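DTDP-4-dehydrorhamnose reductase, rfbD ortholog (Clostridium acetobutylicum, PDB 1VL0) probably catalyses the reduction of dTDP-6-deoxy-L-lyxo-4-hexulose to dTDP-L-rhamnose, and binds NADH. Local coordinates at residues Glu285-Asp288 / Leu289-Met292. Residues are numbered along the deposited sequence; the frame is centred on the assembly and turned at random.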
# COMPACT_ATOMS: atom_id res chain seq x y z
N GLU A 285 -21.91 27.76 -17.94
CA GLU A 285 -20.70 28.53 -18.34
C GLU A 285 -20.09 27.89 -19.60
O GLU A 285 -19.60 28.55 -20.52
CB GLU A 285 -19.73 28.56 -17.17
CG GLU A 285 -18.38 29.18 -17.44
CD GLU A 285 -17.33 28.88 -16.35
OE1 GLU A 285 -16.93 27.69 -16.19
OE2 GLU A 285 -16.88 29.83 -15.66
N TYR A 286 -20.14 26.58 -19.66
CA TYR A 286 -19.55 25.84 -20.77
C TYR A 286 -20.35 26.01 -22.05
O TYR A 286 -19.77 26.29 -23.12
CB TYR A 286 -19.41 24.36 -20.42
CG TYR A 286 -18.84 23.51 -21.55
CD1 TYR A 286 -17.52 23.63 -21.92
CD2 TYR A 286 -19.61 22.59 -22.19
CE1 TYR A 286 -16.99 22.87 -22.94
CE2 TYR A 286 -19.11 21.81 -23.20
CZ TYR A 286 -17.80 21.94 -23.58
OH TYR A 286 -17.34 21.16 -24.59
N ILE A 287 -21.66 25.83 -21.96
CA ILE A 287 -22.55 26.02 -23.10
C ILE A 287 -22.42 27.45 -23.63
O ILE A 287 -22.35 27.63 -24.84
CB ILE A 287 -24.04 25.73 -22.72
CG1 ILE A 287 -24.24 24.32 -22.23
CG2 ILE A 287 -25.00 26.02 -23.90
CD1 ILE A 287 -24.05 23.30 -23.19
N ASP A 288 -22.32 28.45 -22.75
CA ASP A 288 -22.14 29.83 -23.16
C ASP A 288 -20.84 29.99 -23.97
O ASP A 288 -20.83 30.63 -24.97
CB ASP A 288 -22.15 30.77 -21.94
CG ASP A 288 -23.55 30.89 -21.26
OD1 ASP A 288 -24.58 30.37 -21.77
OD2 ASP A 288 -23.70 31.50 -20.19
N LEU A 289 -19.75 29.41 -23.49
CA LEU A 289 -18.48 29.39 -24.21
C LEU A 289 -18.63 28.79 -25.59
O LEU A 289 -18.09 29.30 -26.57
CB LEU A 289 -17.42 28.60 -23.41
CG LEU A 289 -16.00 28.58 -23.97
CD1 LEU A 289 -15.39 29.96 -23.93
CD2 LEU A 289 -15.14 27.61 -23.20
N LEU A 290 -19.34 27.68 -25.68
CA LEU A 290 -19.57 26.99 -26.94
C LEU A 290 -20.34 27.80 -27.94
O LEU A 290 -20.03 27.75 -29.12
CB LEU A 290 -20.41 25.75 -26.73
CG LEU A 290 -19.78 24.50 -26.17
CD1 LEU A 290 -20.84 23.42 -26.15
CD2 LEU A 290 -18.61 24.05 -27.00
N GLN A 291 -21.38 28.50 -27.48
CA GLN A 291 -22.20 29.37 -28.35
C GLN A 291 -21.69 30.80 -28.37
O GLN A 291 -22.46 31.73 -28.51
CB GLN A 291 -23.72 29.35 -28.02
CG GLN A 291 -24.18 28.60 -26.77
CD GLN A 291 -25.69 28.23 -26.73
OE1 GLN A 291 -26.44 28.63 -25.82
NE2 GLN A 291 -26.11 27.39 -27.69
N MSE A 292 -20.41 31.00 -28.20
CA MSE A 292 -19.82 32.20 -28.71
C MSE A 292 -19.86 31.98 -30.22
O MSE A 292 -20.44 32.81 -30.93
OXT MSE A 292 -19.39 30.94 -30.74
CB MSE A 292 -18.39 32.38 -28.18
CG MSE A 292 -18.36 32.64 -26.66
SE MSE A 292 -19.32 34.33 -26.18
CE MSE A 292 -17.83 35.64 -26.63
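Leu290 lays its branched end over one face of the Tyr286 ring, one helical turn earlier. Its CG stands 4.3 Å from the centroid of the Tyr286 ring and 19° off the ring normal, which fits a CH-pi contact displaced toward the rim. The two methyls diverge from there: CD1 of Leu290 comes 3.8 Å from CE2 of Tyr286, while CD2 reaches toward CZ and the hydroxyl end. Although the Tyr286 side chain sets out away from 289-292, with CG anti to the backbone N (chi1 179°) its ring end comes back beside Leu290. Its OH is hydrogen-bonded to Gly165 O and Asn169 ND2, which ties down the far end of the ring. The backbone supplies i to i+4 alpha-helical bonds: Leu290 N gives its hydrogen to Tyr286 O (2.9 Å, N-H...O 157°), and Leu289 N to Glu285 O (3.1 Å). This is the last turn of helix 279-290, the C-terminal helix of the RmlD-family chain, whose Tyr286, Ile287 and Leu290 side chains pack on helix 170-180. Ile287 also touches Leu236 and Thr237 of helix 226-237, and near its CG2 crosses the doubtfully placed amide of Gln291, the first residue to leave helical backbone angles. The carboxylates of Glu285 and Asp288 form salt bridges with Arg277 and Lys284, respectively.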